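PDB 5IZ5: cytosolic phospholipase A2 delta from Homo sapiens, which hydrolyses glycerophospholipids at the sn-2 position in a calcium-dependent manner, with a preference for linoleic acid, releasing a lysophospholipid and a free fatty acid. Local coordinates for residues P151-T156 against C278-A283; A499-E504 against P607-G612; G507-F510 against M516-I519. The protein carries 3 engineered substitutions. All blocks are in the same frame, centred on the assembly; numbering follows the deposited sequence.

Contact 1 (P151-T156 against C278-A283); sequences PENLIT and CPEELA
With CG1 anti to its carbonyl carbon (chi1 -57°) and CD1 extended beyond it, Ile155 reaches from the strand toward the loop 278-283. Glu280 takes the same first torsion (chi1 -63°) and runs out straight from CG, which carries its carboxylate across to Asn153. The CD1 of Ile155 lies 3.8 Å from the backbone O of Glu280, and the isoleucine's two outer methyls meet the loop's leucine tip to tip, Ile155 CD1 and Ile155 CG2 each standing 4.1 Å from Leu282 CD2. Ile155 CD1 also comes 4.2 Å from Glu280 OE1, so the methyl touches both the backbone carbonyl and the carboxylate end of Glu280.

Strand 152-156 lies in an antiparallel sheet between strands 21-36 and 160-172 and thus links the N-terminal C2 domain to what is probably a second C2 domain. The loop leaves strand 266-277 and leads on to strand 285-286, which belongs to the sheet of the catalytic domain. This surface contact lies where the C2 part of the chain, probably two such domains, passes into the lipase. Cys278, at the loop's start, is tied by a disulfide to Cys167 of strand 160-172. Glu280 forms the centre of an inverse gamma turn, marked by a weak bond from Glu281 N to Pro279 O, and this bend presents the acid to the strand while Leu282 also rests on Ala162.

Asn153 and Glu280 cross at about a right angle. Glu280 OE2 sits closest to the asparagine's CB, at 3.2 Å, and Asn153 ND2 is 3.3 Å from Glu280 OE2. The amide and carboxylate planes are turned 27° from each other.

Contact 2 (A499-E504 against P607-G612); sequences AFVPPE and PNFLQG
Val501 lays its two methyls against the ring of Phe609 in this buried contact. The phenylalanine holds CG between its own backbone N and carbonyl carbon (chi1 54°), a crowded position that sends the ring across to the strand. Val501 CG2 stands over one face, 4.2 Å from the Phe609 ring centroid and only 15° off the ring normal, a CH-pi contact, whereas Val501 CG1 packs 4.0 Å from Phe609 CD1. At the ring's edge, near its plane, Ala499 O approaches Phe609 CE1 to 3.7 Å.

The loop 607-612 is folded as a type I beta turn from Asn608 to Gln611, overlaid by an Asx turn in which Leu610 N donates to Asn608 OD1 at 2.9 Å, reaching the oxygen from above the carbonyl plane. This double turn presents Phe609 and Leu610 to strand 499-501, part of the mixed sheet of the catalytic domain.

Leu610 has CG anti to its carbonyl carbon; CD1 continues the chain, and it is the other methyl, CD2, that meets the small Ala499. The 3.4 Å between Ala499 CB and Leu610 CD2 is tighter than ordinary van der Waals packing. Leu610 also touches Phe494 of strand 492-494.

Contact 3 (G507-F510 against M516-I519); sequences GSEF and MRRI
Glu509 and Arg517 face each other as the hydrogen-bonded pair of a beta hairpin, strands 509-511 and 514-517, that carries a classic beta bulge. Glu509 N donates a hydrogen bond to Arg517 O at 3.0 Å, while Glu509 O accepts two bonds from the same face of its plane, from Met516 N at 2.7 Å and from Arg517 N at 3.1 Å; Met516 and Arg517 are thus both set against a single residue.

From its backbone the glutamate side chain leaves with CG anti to the carbonyl carbon (chi1 -69°), its CB 3.9 Å from Arg517 O. Beyond CG it extends alongside the arginine, both chains pointing the same way. The two carboxylate oxygens form a side-on salt bridge with Arg517: Glu509 OE1 accepts from Arg517 NE at 3.3 Å, and Glu509 OE2 from Arg517 NH2 at 3.1 Å. The flat groups nevertheless stand 73° apart, and each oxygen is met from above the carboxylate plane. Ile519 CD1 lies over one face of the guanidinium, offset toward its rim. With an alanine in place of Glu509, the guanidinium of Arg517 would probably lose this countercharge and be freer to swing.

Past the bulge, the strand pairing gives way to a side-chain bond. Ser508 OG accepts from Ile519 N at 2.9 Å, nearly straight at 172°, and a water bonded to the same hydroxyl donates to Ile519 O.

In the fold
From the N terminus, contact 1 opens at strand 152-156 and closes at 278-283, enclosing a region rich in strands and devoid of helix, and it ties the C2 part of the chain to the entry into the lipase. Contact 2 opens only later, in series, at 499-504, and its loop closes at 607-612 after passing several helices. Contact 3 is nested inside that loop, a hairpin closing over five residues, and its centre lies about 9 Å from that of contact 2. None of the loops cross. Ala283, at the end of segment 278-283, touches both later contacts, through O to Val501 CG1 and through CB to Phe510 CE1; separately, Pro607 lies against Gly507 and Ser508.

Contact 1 (P151-T156 against C278-A283)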
loop_
_atom_site.group_PDB
_atom_site.type_symbol
_atom_site.label_atom_id
_atom_site.label_comp_id
_atom_site.label_asym_id
_atom_site.label_seq_id
_atom_site.Cartn_x
_atom_site.Cartn_y
_atom_site.Cartn_z
ATOM N N PRO B 151 1.085 16.113 30.975
ATOM C CA PRO B 151 0.444 15.341 29.912
ATOM C C PRO B 151 1.417 15.019 28.771
ATOM O O PRO B 151 2.376 15.752 28.546
ATOM C CB PRO B 151 -0.679 16.269 29.413
ATOM C CG PRO B 151 -0.675 17.475 30.300
ATOM C CD PRO B 151 0.669 17.526 30.953
ATOM N N GLU B 152 1.169 13.919 28.069
ATOM C CA GLU B 152 1.935 13.558 26.880
ATOM C C GLU B 152 1.456 14.387 25.697
ATOM O O GLU B 152 0.262 14.635 25.565
ATOM C CB GLU B 152 1.768 12.068 26.577
ATOM C CG GLU B 152 2.554 11.584 25.365
ATOM C CD GLU B 152 2.318 10.117 25.053
ATOM O OE1 GLU B 152 1.623 9.422 25.826
ATOM O OE2 GLU B 152 2.822 9.655 24.010
ATOM N N ASN B 153 2.386 14.813 24.847
ATOM C CA ASN B 153 2.044 15.531 23.622
ATOM C C ASN B 153 1.850 14.572 22.445
ATOM O O ASN B 153 2.824 14.099 21.842
ATOM C CB ASN B 153 3.117 16.568 23.282
ATOM C CG ASN B 153 3.211 17.673 24.324
ATOM O OD1 ASN B 153 2.196 18.134 24.855
ATOM N ND2 ASN B 153 4.431 18.107 24.618
ATOM N N LEU B 154 0.582 14.305 22.129
ATOM C CA LEU B 154 0.194 13.406 21.043
ATOM C C LEU B 154 -0.140 14.172 19.770
ATOM O O LEU B 154 -0.497 15.346 19.835
ATOM C CB LEU B 154 -1.047 12.622 21.447
ATOM C CG LEU B 154 -1.037 11.838 22.753
ATOM C CD1 LEU B 154 -2.406 11.228 22.986
ATOM C CD2 LEU B 154 0.037 10.763 22.722
ATOM N N ILE B 155 -0.026 13.492 18.628
ATOM C CA ILE B 155 -0.533 13.978 17.340
ATOM C C ILE B 155 -1.415 12.887 16.740
ATOM O O ILE B 155 -0.976 11.740 16.646
ATOM C CB ILE B 155 0.600 14.314 16.348
ATOM C CG1 ILE B 155 1.542 15.360 16.959
ATOM C CG2 ILE B 155 0.027 14.834 15.029
ATOM C CD1 ILE B 155 2.841 15.553 16.200
ATOM N N THR B 156 -2.643 13.239 16.343
ATOM C CA THR B 156 -3.587 12.272 15.771
ATOM C C THR B 156 -4.431 12.797 14.614
ATOM O O THR B 156 -4.589 13.997 14.448
ATOM C CB THR B 156 -4.659 11.851 16.784
ATOM O OG1 THR B 156 -4.385 12.409 18.070
ATOM C CG2 THR B 156 -4.757 10.388 16.853
ATOM N N CYS B 278 12.218 14.949 20.901
ATOM C CA CYS B 278 12.273 14.948 19.446
ATOM C C CYS B 278 11.365 16.086 18.980
ATOM O O CYS B 278 10.314 16.318 19.575
ATOM C CB CYS B 278 11.767 13.633 18.878
ATOM S SG CYS B 278 12.765 12.161 19.259
ATOM N N PRO B 279 11.760 16.815 17.930
ATOM C CA PRO B 279 10.843 17.836 17.399
ATOM C C PRO B 279 9.483 17.230 17.039
ATOM O O PRO B 279 9.440 16.107 16.526
ATOM C CB PRO B 279 11.549 18.341 16.143
ATOM C CG PRO B 279 12.976 17.918 16.274
ATOM C CD PRO B 279 13.037 16.747 17.203
ATOM N N GLU B 280 8.389 17.948 17.305
ATOM C CA GLU B 280 7.041 17.427 17.015
ATOM C C GLU B 280 6.620 17.642 15.550
ATOM O O GLU B 280 5.509 18.110 15.271
ATOM C CB GLU B 280 5.982 18.024 17.954
ATOM C CG GLU B 280 6.157 17.703 19.421
ATOM C CD GLU B 280 4.889 17.930 20.244
ATOM O OE1 GLU B 280 3.768 17.678 19.734
ATOM O OE2 GLU B 280 5.013 18.350 21.417
ATOM N N GLU B 281 7.504 17.299 14.614
ATOM C CA GLU B 281 7.165 17.339 13.191
ATOM C C GLU B 281 7.399 15.998 12.516
ATOM O O GLU B 281 8.464 15.399 12.610
ATOM C CB GLU B 281 7.930 18.425 12.440
ATOM C CG GLU B 281 7.397 18.646 11.004
ATOM C CD GLU B 281 7.866 19.941 10.354
ATOM O OE1 GLU B 281 8.961 20.430 10.723
ATOM O OE2 GLU B 281 7.140 20.463 9.459
ATOM N N LEU B 282 6.379 15.601 11.781
ATOM C CA LEU B 282 6.247 14.293 11.178
ATOM C C LEU B 282 6.519 14.368 9.694
ATOM O O LEU B 282 6.158 15.339 9.046
ATOM C CB LEU B 282 4.813 13.825 11.423
ATOM C CG LEU B 282 4.533 12.922 12.622
ATOM C CD1 LEU B 282 5.459 13.154 13.815
ATOM C CD2 LEU B 282 3.075 13.049 13.024
ATOM N N ALA B 283 7.173 13.341 9.158
ATOM C CA ALA B 283 7.272 13.163 7.720
ATOM C C ALA B 283 5.985 12.524 7.184
ATOM O O ALA B 283 5.656 12.665 6.014
ATOM C CB ALA B 283 8.480 12.313 7.373
#

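Contact 2 (A499-E504 against P607-G612)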
loop_
_atom_site.group_PDB
_atom_site.type_symbol
_atom_site.label_atom_id
_atom_site.label_comp_id
_atom_site.label_asym_id
_atom_site.label_seq_id
_atom_site.Cartn_x
_atom_site.Cartn_y
_atom_site.Cartn_z
ATOM N N ALA B 499 -3.195 8.341 6.306
ATOM C CA ALA B 499 -1.773 8.532 6.569
ATOM C C ALA B 499 -0.995 8.409 5.276
ATOM O O ALA B 499 -1.092 7.403 4.581
ATOM C CB ALA B 499 -1.292 7.514 7.592
ATOM N N PHE B 500 -0.224 9.442 4.959
ATOM C CA PHE B 500 0.388 9.576 3.653
ATOM C C PHE B 500 1.808 10.133 3.749
ATOM O O PHE B 500 2.150 10.854 4.685
ATOM C CB PHE B 500 -0.473 10.504 2.779
ATOM C CG PHE B 500 -1.786 9.901 2.339
ATOM C CD1 PHE B 500 -1.937 9.392 1.054
ATOM C CD2 PHE B 500 -2.875 9.867 3.196
ATOM C CE1 PHE B 500 -3.142 8.829 0.646
ATOM C CE2 PHE B 500 -4.085 9.304 2.800
ATOM C CZ PHE B 500 -4.217 8.784 1.520
ATOM N N VAL B 501 2.624 9.819 2.752
ATOM C CA VAL B 501 3.932 10.437 2.604
ATOM C C VAL B 501 4.110 10.893 1.167
ATOM O O VAL B 501 3.454 10.372 0.268
ATOM C CB VAL B 501 5.081 9.476 2.963
ATOM C CG1 VAL B 501 5.039 9.120 4.441
ATOM C CG2 VAL B 501 5.039 8.229 2.093
ATOM N N PRO B 502 4.998 11.872 0.944
ATOM C CA PRO B 502 5.317 12.221 -0.430
ATOM C C PRO B 502 5.922 11.026 -1.162
ATOM O O PRO B 502 6.615 10.216 -0.546
ATOM C CB PRO B 502 6.356 13.344 -0.295
ATOM C CG PRO B 502 6.257 13.841 1.100
ATOM C CD PRO B 502 5.721 12.709 1.925
ATOM N N PRO B 503 5.665 10.911 -2.468
ATOM C CA PRO B 503 6.133 9.738 -3.190
ATOM C C PRO B 503 7.641 9.543 -3.112
ATOM O O PRO B 503 8.100 8.401 -3.117
ATOM C CB PRO B 503 5.698 10.016 -4.634
ATOM C CG PRO B 503 5.506 11.492 -4.701
ATOM C CD PRO B 503 4.976 11.863 -3.355
ATOM N N GLU B 504 8.399 10.644 -3.029
ATOM C CA GLU B 504 9.861 10.574 -2.923
ATOM C C GLU B 504 10.312 9.868 -1.646
ATOM O O GLU B 504 11.401 9.319 -1.608
ATOM C CB GLU B 504 10.528 11.960 -3.065
ATOM C CG GLU B 504 10.053 13.032 -2.099
ATOM C CD GLU B 504 8.949 13.888 -2.688
ATOM O OE1 GLU B 504 7.919 13.350 -3.180
ATOM O OE2 GLU B 504 9.127 15.117 -2.649
ATOM N N PRO B 607 9.399 -1.102 3.091
ATOM C CA PRO B 607 9.339 -0.598 4.455
ATOM C C PRO B 607 8.033 0.137 4.714
ATOM O O PRO B 607 7.570 0.888 3.854
ATOM C CB PRO B 607 10.526 0.370 4.519
ATOM C CG PRO B 607 11.496 -0.172 3.524
ATOM C CD PRO B 607 10.633 -0.680 2.403
ATOM N N ASN B 608 7.444 -0.102 5.877
ATOM C CA ASN B 608 6.164 0.485 6.218
ATOM C C ASN B 608 6.322 1.879 6.822
ATOM O O ASN B 608 6.800 2.022 7.945
ATOM C CB ASN B 608 5.442 -0.424 7.207
ATOM C CG ASN B 608 4.078 0.107 7.596
ATOM O OD1 ASN B 608 3.549 1.032 6.970
ATOM N ND2 ASN B 608 3.481 -0.503 8.600
ATOM N N PHE B 609 5.894 2.902 6.087
ATOM C CA PHE B 609 5.961 4.279 6.585
ATOM C C PHE B 609 5.082 4.539 7.818
ATOM O O PHE B 609 5.258 5.539 8.503
ATOM C CB PHE B 609 5.695 5.312 5.467
ATOM C CG PHE B 609 4.412 5.104 4.703
ATOM C CD1 PHE B 609 3.217 5.640 5.156
ATOM C CD2 PHE B 609 4.414 4.417 3.496
ATOM C CE1 PHE B 609 2.042 5.464 4.434
ATOM C CE2 PHE B 609 3.241 4.232 2.781
ATOM C CZ PHE B 609 2.058 4.758 3.251
ATOM N N LEU B 610 4.148 3.635 8.108
ATOM C CA LEU B 610 3.351 3.722 9.325
ATOM C C LEU B 610 4.019 3.107 10.563
ATOM O O LEU B 610 3.452 3.189 11.656
ATOM C CB LEU B 610 1.998 3.031 9.112
ATOM C CG LEU B 610 1.141 3.504 7.937
ATOM C CD1 LEU B 610 -0.216 2.818 7.973
ATOM C CD2 LEU B 610 0.964 5.017 7.946
ATOM N N GLN B 611 5.198 2.502 10.405
ATOM C CA GLN B 611 5.814 1.722 11.486
ATOM C C GLN B 611 5.851 2.451 12.833
ATOM O O GLN B 611 6.282 3.599 12.926
ATOM C CB GLN B 611 7.238 1.283 11.121
ATOM C CG GLN B 611 7.874 0.405 12.196
ATOM C CD GLN B 611 9.232 -0.165 11.813
ATOM O OE1 GLN B 611 9.809 0.165 10.777
ATOM N NE2 GLN B 611 9.760 -1.013 12.675
ATOM N N GLY B 612 5.375 1.779 13.871
ATOM C CA GLY B 612 5.456 2.309 15.224
ATOM C C GLY B 612 4.295 3.188 15.642
ATOM O O GLY B 612 4.056 3.354 16.834
#

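Contact 3 (G507-F510 against M516-I519)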
loop_
_atom_site.group_PDB
_atom_site.type_symbol
_atom_site.label_atom_id
_atom_site.label_comp_id
_atom_site.label_asym_id
_atom_site.label_seq_id
_atom_site.Cartn_x
_atom_site.Cartn_y
_atom_site.Cartn_z
ATOM N N GLY B 507 9.109 3.992 0.474
ATOM C CA GLY B 507 10.217 3.050 0.449
ATOM C C GLY B 507 11.308 3.392 1.452
ATOM O O GLY B 507 12.236 2.608 1.642
ATOM N N SER B 508 11.208 4.559 2.087
ATOM C CA SER B 508 12.148 4.930 3.148
ATOM C C SER B 508 11.700 4.317 4.456
ATOM O O SER B 508 10.581 3.821 4.566
ATOM C CB SER B 508 12.275 6.454 3.277
ATOM O OG SER B 508 12.945 7.001 2.152
ATOM N N GLU B 509 12.580 4.353 5.448
ATOM C CA GLU B 509 12.305 3.749 6.746
ATOM C C GLU B 509 11.826 4.806 7.728
ATOM O O GLU B 509 12.384 5.899 7.799
ATOM C CB GLU B 509 13.556 3.043 7.276
ATOM C CG GLU B 509 13.917 1.808 6.462
ATOM C CD GLU B 509 15.286 1.239 6.785
ATOM O OE1 GLU B 509 15.941 1.718 7.735
ATOM O OE2 GLU B 509 15.707 0.309 6.063
ATOM N N PHE B 510 10.792 4.461 8.486
ATOM C CA PHE B 510 10.128 5.391 9.367
ATOM C C PHE B 510 9.944 4.786 10.736
ATOM O O PHE B 510 9.935 3.560 10.892
ATOM C CB PHE B 510 8.732 5.728 8.826
ATOM C CG PHE B 510 8.739 6.549 7.564
ATOM C CD1 PHE B 510 8.476 7.913 7.606
ATOM C CD2 PHE B 510 8.988 5.960 6.334
ATOM C CE1 PHE B 510 8.465 8.667 6.447
ATOM C CE2 PHE B 510 8.975 6.711 5.169
ATOM C CZ PHE B 510 8.710 8.065 5.230
ATOM N N MET B 516 13.393 7.832 9.452
ATOM C CA MET B 516 14.552 7.245 10.132
ATOM C C MET B 516 15.725 7.052 9.176
ATOM O O MET B 516 16.874 7.285 9.545
ATOM C CB MET B 516 14.181 5.895 10.757
ATOM C CG MET B 516 13.171 5.982 11.889
ATOM S SD MET B 516 13.839 6.818 13.367
ATOM C CE MET B 516 13.240 8.490 13.166
ATOM N N ARG B 517 15.442 6.616 7.953
ATOM C CA ARG B 517 16.487 6.468 6.938
ATOM C C ARG B 517 15.926 6.689 5.542
ATOM O O ARG B 517 15.058 5.943 5.084
ATOM C CB ARG B 517 17.144 5.087 7.017
ATOM C CG ARG B 517 18.359 4.956 6.117
ATOM C CD ARG B 517 19.219 3.767 6.501
ATOM N NE ARG B 517 18.655 2.501 6.034
ATOM C CZ ARG B 517 18.943 1.899 4.878
ATOM N NH1 ARG B 517 19.802 2.438 4.013
ATOM N NH2 ARG B 517 18.357 0.740 4.578
ATOM N N ARG B 518 16.442 7.713 4.878
ATOM C CA ARG B 518 16.016 8.072 3.541
ATOM C C ARG B 518 16.630 7.126 2.514
ATOM O O ARG B 518 17.843 6.995 2.437
ATOM C CB ARG B 518 16.425 9.509 3.238
ATOM C CG ARG B 518 15.907 10.038 1.915
ATOM C CD ARG B 518 15.663 11.535 1.983
ATOM N NE ARG B 518 15.049 12.035 0.754
ATOM C CZ ARG B 518 14.428 13.209 0.632
ATOM N NH1 ARG B 518 14.319 14.037 1.671
ATOM N NH2 ARG B 518 13.906 13.555 -0.542
ATOM N N ILE B 519 15.773 6.467 1.739
ATOM C CA ILE B 519 16.193 5.610 0.638
ATOM C C ILE B 519 15.863 6.364 -0.644
ATOM O O ILE B 519 14.784 6.934 -0.749
ATOM C CB ILE B 519 15.435 4.262 0.653
ATOM C CG1 ILE B 519 15.549 3.580 2.021
ATOM C CG2 ILE B 519 15.944 3.332 -0.444
ATOM C CD1 ILE B 519 16.952 3.194 2.423
HETATM O O HOH W 1 12.116 6.802 -0.509
#